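Local structure of GRMZM2G135359 pseudokinase (Zea mays, 6CPY) at residues His133-Glu138 and Leu225-Thr230; Arg232-Ser235 and Pro241-Asn244; Glu243-Arg248 and Leu256-Asp261. The protein is a receptor-like pseudokinase of the membrane, represented here by its kinase domain in the apo state, and may bind ATP. All coordinates share one frame; numbering follows the deposited sequence.

Contact 1: His133-Glu138 and Leu225-Thr230; sequences HLHVRE and LLEILT
Leu134 reaches toward the helix of Leu225-Thr230 with its CD1 methyl, which rests 3.9 Å from CG of Glu227 and 4.3 Å from CG1 of Ile228. The Ile228 side chain leaves its backbone away from this segment, and the methyl meets its CA as well as CG1. The next residue, His135, adds the polar half of the contact. Its NE2 donates to Glu227 OE2 across 2.6 Å, a nearly straight bond (164° at the hydrogen) with the oxygen in the plane of the imidazole and approached on its anti side, somewhat out of the carboxylate plane. Ring and carboxylate planes differ by only 26°, and CB of Leu134 sits over the centre of one face of the ring. In the helical lobe of the protein kinase fold this joins the short helix 130-135 to the end of helix 214-230, the central helix F of that lobe. An extended Glu227 chain, its CG anti to the backbone N (chi1 -176°), carries the acid over to the imidazole. Ser175 OG gives OE2 a second hydrogen bond. With an alanine at Glu227, His135 NE2 and Ser175 OG would probably lose their shared acceptor, and the imidazole is likely to be freer to turn.

Contact 2: Arg232-Ser235 and Pro241-Asn244; sequences RVPS and PLEN
The CD2 methyl of Leu242 lies over one face of the flat peptide between Val233 and Pro234, 3.6 Å from Val233 C and 3.5 Å from Pro234 N. At the edge of the same peptide, the proline ring continues the apolar surface: CG of Pro234 stands 3.8 Å from Leu242 CD2, and its CD is equally near. One branch of one leucine thus does most of the touching, and Leu242 supplies more than half of the 138 Å² buried here. Its CG is anti to the backbone N (chi1 180°), which extends the side chain off helix 240-250 toward the loop. The other branch, CD1, makes a looser contact with Arg232, 4.4 Å from CB. Beyond CB the arginine runs on to a cation-pi interaction with Trp245, about one turn further along the helix from Leu242. Val233 points its own side chain away from Leu242, offering backbone rather than its methyls. No hydrogen bond crosses between the segments, but Asp239 spans them from the intervening chain, accepting from Ser235 N through OD2 and from Leu242 N through OD1. This packing, with a leucine from the first turn of a helix set against the preceding loop, belongs to the connection between helices F and G in the helical lobe of the protein kinase fold.

Contact 3: Glu243-Arg248 and Leu256-Asp261; sequences ENWVSR and LEELID
Trp245 and Leu259 form the close-packed side of this contact, with the indole CH2 3.5 Å from the leucine CD1 methyl. Alongside, the backbone carbonyl O of Glu258 lies in the plane of the indole at its edge, 3.6 Å from CZ2. Leu259 is buried, backed by Cys276 of helix 269-282 and by Thr230, while Met254 touches both it and the tryptophan. The segments belong to helix 240-250, helix G of the kinase fold, and to the short helix 256-259 in the connection to helix 269-282, so the packing closes the chain back on helix G within the helical lobe. The outer side is held by charge instead. Arg248 grips the exposed Glu258 end-on in a two-bonded salt bridge, NH2 to OE2 at 2.7 Å and the longer NH1 to OE1 at 3.2 Å. Both oxygens lie near the guanidinium plane, yet each is approached from well above the carboxylate plane, because the two groups are inclined by 56°. A bend in the arginine chain (chi3 67°) swings its end round to the acid, whose own chain is extended. Arg248 NH1 has a further acceptor in Gly253 O, which ties the intervening loop to the same guanidinium.

How the contacts relate
Contact 1 is buried, contact 3 partly so, and contact 2 lies at the surface; all three sit in the helical lobe. Contacts 2 and 3 both use helix 240-250 and share Glu243 and Asn244, whereas contact 1 engages the preceding helix 214-230. Their chemistry follows their place: a histidine-carboxylate bond in a largely buried setting, van der Waals contact without hydrogen bonds at the loop, and a salt bridge beside aromatic packing further out. Contacts 1 and 3 meet directly, Leu229 O lying 2.9 Å from Asp261 N in a probable hydrogen bond, and Arg147 bonds to both Ile228 O and Asp261. Contact 1 also packs on contact 2, with Glu227 CG 3.6 Å from Arg232 O.

Contact 1: His133-Glu138 and Leu225-Thr230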
# COMPACT_ATOMS: atom_id res chain seq x y z
N HIS A 133 13.49 3.92 1.95
CA HIS A 133 14.32 3.47 3.06
C HIS A 133 15.24 2.31 2.75
O HIS A 133 16.30 2.19 3.37
CB HIS A 133 13.47 3.18 4.30
CG HIS A 133 13.07 4.41 5.03
ND1 HIS A 133 13.88 5.01 5.97
CD2 HIS A 133 11.98 5.20 4.92
CE1 HIS A 133 13.29 6.10 6.43
NE2 HIS A 133 12.13 6.23 5.81
N LEU A 134 14.86 1.46 1.79
CA LEU A 134 15.70 0.34 1.38
C LEU A 134 16.78 0.74 0.38
O LEU A 134 17.88 0.20 0.43
CB LEU A 134 14.86 -0.78 0.78
CG LEU A 134 13.95 -1.57 1.73
CD1 LEU A 134 13.15 -2.61 0.97
CD2 LEU A 134 14.77 -2.24 2.83
N HIS A 135 16.48 1.67 -0.52
CA HIS A 135 17.32 1.90 -1.69
C HIS A 135 17.92 3.31 -1.83
O HIS A 135 18.94 3.47 -2.51
CB HIS A 135 16.54 1.54 -2.96
CG HIS A 135 15.92 0.18 -2.94
ND1 HIS A 135 16.66 -0.98 -2.95
CD2 HIS A 135 14.62 -0.20 -2.91
CE1 HIS A 135 15.84 -2.02 -2.94
NE2 HIS A 135 14.60 -1.57 -2.91
N VAL A 136 17.33 4.33 -1.21
CA VAL A 136 17.86 5.69 -1.37
C VAL A 136 18.96 5.96 -0.34
O VAL A 136 18.74 5.92 0.88
CB VAL A 136 16.75 6.76 -1.32
CG1 VAL A 136 17.34 8.15 -1.45
CG2 VAL A 136 15.74 6.52 -2.43
N ARG A 137 20.16 6.25 -0.86
CA ARG A 137 21.40 6.34 -0.08
C ARG A 137 21.33 7.27 1.13
O ARG A 137 21.92 6.97 2.18
CB ARG A 137 22.55 6.78 -1.00
N GLU A 138 20.61 8.37 1.00
CA GLU A 138 20.47 9.34 2.08
C GLU A 138 19.39 8.97 3.10
O GLU A 138 19.28 9.62 4.14
CB GLU A 138 20.20 10.73 1.51
N LEU A 225 9.08 -9.27 0.26
CA LEU A 225 9.81 -9.89 1.36
C LEU A 225 11.28 -10.13 0.97
O LEU A 225 12.20 -9.82 1.73
CB LEU A 225 9.13 -11.18 1.82
CG LEU A 225 9.84 -11.96 2.93
CD1 LEU A 225 10.08 -11.10 4.14
CD2 LEU A 225 9.05 -13.21 3.30
N LEU A 226 11.49 -10.66 -0.23
CA LEU A 226 12.86 -10.86 -0.75
C LEU A 226 13.64 -9.54 -0.82
O LEU A 226 14.83 -9.49 -0.51
CB LEU A 226 12.82 -11.51 -2.14
CG LEU A 226 14.19 -11.91 -2.72
CD1 LEU A 226 14.86 -12.92 -1.79
CD2 LEU A 226 14.04 -12.47 -4.12
N GLU A 227 12.95 -8.48 -1.24
CA GLU A 227 13.55 -7.15 -1.32
C GLU A 227 13.91 -6.61 0.06
O GLU A 227 14.97 -6.04 0.24
CB GLU A 227 12.58 -6.21 -2.04
CG GLU A 227 13.11 -4.80 -2.27
CD GLU A 227 12.04 -3.87 -2.82
OE1 GLU A 227 10.99 -4.37 -3.26
OE2 GLU A 227 12.27 -2.65 -2.80
N ILE A 228 13.04 -6.84 1.03
CA ILE A 228 13.29 -6.41 2.40
C ILE A 228 14.51 -7.16 2.96
O ILE A 228 15.35 -6.58 3.64
CB ILE A 228 12.04 -6.65 3.29
CG1 ILE A 228 10.92 -5.67 2.92
CG2 ILE A 228 12.40 -6.55 4.75
CD1 ILE A 228 9.54 -6.06 3.42
N LEU A 229 14.60 -8.45 2.65
CA LEU A 229 15.71 -9.27 3.15
C LEU A 229 17.06 -9.01 2.50
O LEU A 229 18.09 -9.09 3.17
CB LEU A 229 15.36 -10.74 3.00
CG LEU A 229 14.25 -11.26 3.92
CD1 LEU A 229 13.84 -12.65 3.44
CD2 LEU A 229 14.68 -11.31 5.38
N THR A 230 17.07 -8.72 1.20
CA THR A 230 18.31 -8.62 0.42
C THR A 230 18.71 -7.19 0.10
O THR A 230 19.87 -6.91 -0.23
CB THR A 230 18.19 -9.37 -0.93
OG1 THR A 230 17.18 -8.76 -1.74
CG2 THR A 230 17.86 -10.81 -0.72

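Contact 2: Arg232-Ser235 and Pro241-Asn244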
# COMPACT_ATOMS: atom_id res chain seq x y z
N ARG A 232 17.66 -5.85 -2.61
CA ARG A 232 17.76 -5.87 -4.08
C ARG A 232 16.39 -5.94 -4.76
O ARG A 232 15.47 -6.60 -4.27
CB ARG A 232 18.59 -7.07 -4.53
CG ARG A 232 20.03 -7.07 -4.06
CD ARG A 232 20.59 -8.48 -4.12
NE ARG A 232 22.01 -8.57 -3.78
CZ ARG A 232 23.02 -8.44 -4.64
NH1 ARG A 232 22.80 -8.20 -5.94
NH2 ARG A 232 24.28 -8.55 -4.21
N VAL A 233 16.28 -5.28 -5.92
CA VAL A 233 15.03 -5.22 -6.69
C VAL A 233 15.33 -5.36 -8.19
O VAL A 233 16.39 -4.92 -8.64
CB VAL A 233 14.29 -3.89 -6.40
CG1 VAL A 233 15.07 -2.69 -6.92
CG2 VAL A 233 12.88 -3.91 -6.99
N PRO A 234 14.42 -5.92 -8.96
CA PRO A 234 14.66 -6.08 -10.40
C PRO A 234 14.79 -4.73 -11.08
O PRO A 234 14.01 -3.85 -10.82
CB PRO A 234 13.44 -6.83 -10.88
CG PRO A 234 13.07 -7.62 -9.70
CD PRO A 234 13.27 -6.73 -8.54
N SER A 235 15.79 -4.58 -11.93
CA SER A 235 16.06 -3.32 -12.59
C SER A 235 15.29 -3.12 -13.90
O SER A 235 15.37 -2.08 -14.50
CB SER A 235 17.55 -3.20 -12.85
OG SER A 235 17.94 -4.20 -13.76
N PRO A 241 20.31 -11.41 -14.64
CA PRO A 241 21.37 -11.49 -13.63
C PRO A 241 20.84 -11.64 -12.20
O PRO A 241 21.39 -12.43 -11.43
CB PRO A 241 22.10 -10.15 -13.80
CG PRO A 241 21.91 -9.81 -15.24
CD PRO A 241 20.53 -10.30 -15.59
N LEU A 242 19.78 -10.89 -11.85
CA LEU A 242 19.16 -11.02 -10.52
C LEU A 242 18.47 -12.37 -10.36
O LEU A 242 18.52 -12.98 -9.29
CB LEU A 242 18.15 -9.89 -10.27
CG LEU A 242 17.42 -9.90 -8.91
CD1 LEU A 242 18.37 -10.02 -7.73
CD2 LEU A 242 16.57 -8.65 -8.78
N GLU A 243 17.83 -12.84 -11.43
CA GLU A 243 17.18 -14.15 -11.43
C GLU A 243 18.18 -15.28 -11.17
O GLU A 243 17.89 -16.21 -10.41
CB GLU A 243 16.45 -14.39 -12.76
N ASN A 244 19.35 -15.21 -11.81
CA ASN A 244 20.38 -16.24 -11.65
C ASN A 244 21.00 -16.20 -10.25
O ASN A 244 21.44 -17.23 -9.72
CB ASN A 244 21.49 -16.07 -12.70
CG ASN A 244 20.99 -16.23 -14.12
OD1 ASN A 244 19.92 -16.80 -14.36
ND2 ASN A 244 21.76 -15.72 -15.08

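Contact 3: Glu243-Arg248 and Leu256-Asp261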
# COMPACT_ATOMS: atom_id res chain seq x y z
N GLU A 243 17.83 -12.84 -11.43
CA GLU A 243 17.18 -14.15 -11.43
C GLU A 243 18.18 -15.28 -11.17
O GLU A 243 17.89 -16.21 -10.41
CB GLU A 243 16.45 -14.39 -12.76
N ASN A 244 19.35 -15.21 -11.81
CA ASN A 244 20.38 -16.24 -11.65
C ASN A 244 21.00 -16.20 -10.25
O ASN A 244 21.44 -17.23 -9.72
CB ASN A 244 21.49 -16.07 -12.70
CG ASN A 244 20.99 -16.23 -14.12
OD1 ASN A 244 19.92 -16.80 -14.36
ND2 ASN A 244 21.76 -15.72 -15.08
N TRP A 245 21.03 -15.01 -9.67
CA TRP A 245 21.62 -14.78 -8.36
C TRP A 245 20.70 -15.35 -7.27
O TRP A 245 21.14 -16.10 -6.39
CB TRP A 245 21.86 -13.29 -8.16
CG TRP A 245 22.45 -12.93 -6.85
CD1 TRP A 245 23.77 -12.93 -6.52
CD2 TRP A 245 21.74 -12.48 -5.69
NE1 TRP A 245 23.93 -12.52 -5.21
CE2 TRP A 245 22.70 -12.24 -4.68
CE3 TRP A 245 20.39 -12.28 -5.40
CZ2 TRP A 245 22.35 -11.80 -3.40
CZ3 TRP A 245 20.03 -11.84 -4.13
CH2 TRP A 245 21.01 -11.60 -3.14
N VAL A 246 19.42 -14.98 -7.35
CA VAL A 246 18.39 -15.58 -6.50
C VAL A 246 18.35 -17.10 -6.68
O VAL A 246 18.30 -17.85 -5.70
CB VAL A 246 17.00 -14.96 -6.81
CG1 VAL A 246 15.87 -15.78 -6.19
CG2 VAL A 246 16.95 -13.52 -6.32
N SER A 247 18.35 -17.55 -7.94
CA SER A 247 18.36 -18.98 -8.24
C SER A 247 19.52 -19.70 -7.56
O SER A 247 19.34 -20.80 -7.04
CB SER A 247 18.42 -19.22 -9.76
OG SER A 247 17.18 -18.89 -10.36
N ARG A 248 20.69 -19.07 -7.55
CA ARG A 248 21.86 -19.67 -6.93
C ARG A 248 21.58 -19.91 -5.45
O ARG A 248 21.94 -20.97 -4.94
CB ARG A 248 23.11 -18.81 -7.11
CG ARG A 248 24.31 -19.37 -6.34
CD ARG A 248 25.64 -19.00 -6.95
NE ARG A 248 25.93 -17.58 -6.85
CZ ARG A 248 26.52 -16.98 -5.82
NH1 ARG A 248 26.91 -17.67 -4.75
NH2 ARG A 248 26.73 -15.67 -5.86
N LEU A 256 24.11 -17.41 3.54
CA LEU A 256 23.19 -16.34 3.94
C LEU A 256 23.88 -14.97 4.06
O LEU A 256 23.23 -13.95 3.83
CB LEU A 256 22.47 -16.68 5.25
CG LEU A 256 21.23 -17.57 5.20
CD1 LEU A 256 20.81 -17.91 6.62
CD2 LEU A 256 20.09 -16.89 4.46
N GLU A 257 25.17 -14.94 4.39
CA GLU A 257 25.91 -13.67 4.45
C GLU A 257 26.02 -12.97 3.09
O GLU A 257 26.20 -11.75 3.03
CB GLU A 257 27.33 -13.84 5.01
CG GLU A 257 27.40 -14.32 6.44
CD GLU A 257 27.59 -15.82 6.57
OE1 GLU A 257 27.04 -16.58 5.73
OE2 GLU A 257 28.30 -16.24 7.51
N GLU A 258 25.94 -13.73 2.00
CA GLU A 258 25.94 -13.15 0.67
C GLU A 258 24.54 -12.68 0.27
O GLU A 258 24.39 -11.72 -0.46
CB GLU A 258 26.49 -14.15 -0.36
CG GLU A 258 26.50 -13.60 -1.78
CD GLU A 258 27.29 -14.43 -2.78
OE1 GLU A 258 27.75 -15.55 -2.45
OE2 GLU A 258 27.45 -13.94 -3.93
N LEU A 259 23.51 -13.36 0.76
CA LEU A 259 22.13 -13.05 0.39
C LEU A 259 21.58 -11.84 1.14
O LEU A 259 20.98 -10.94 0.54
CB LEU A 259 21.24 -14.26 0.66
CG LEU A 259 19.76 -14.07 0.31
CD1 LEU A 259 19.55 -14.13 -1.18
CD2 LEU A 259 18.89 -15.11 0.99
N ILE A 260 21.78 -11.83 2.44
CA ILE A 260 21.09 -10.87 3.32
C ILE A 260 21.74 -9.48 3.22
O ILE A 260 22.96 -9.36 3.18
CB ILE A 260 21.06 -11.38 4.77
CG1 ILE A 260 20.30 -12.73 4.86
CG2 ILE A 260 20.42 -10.36 5.71
CD1 ILE A 260 18.84 -12.68 4.43
N ASP A 261 20.90 -8.44 3.16
CA ASP A 261 21.35 -7.06 3.06
C ASP A 261 22.39 -6.72 4.13
O ASP A 261 22.09 -6.79 5.31
CB ASP A 261 20.13 -6.13 3.20
CG ASP A 261 20.43 -4.68 2.83
OD1 ASP A 261 21.62 -4.30 2.73
OD2 ASP A 261 19.44 -3.93 2.66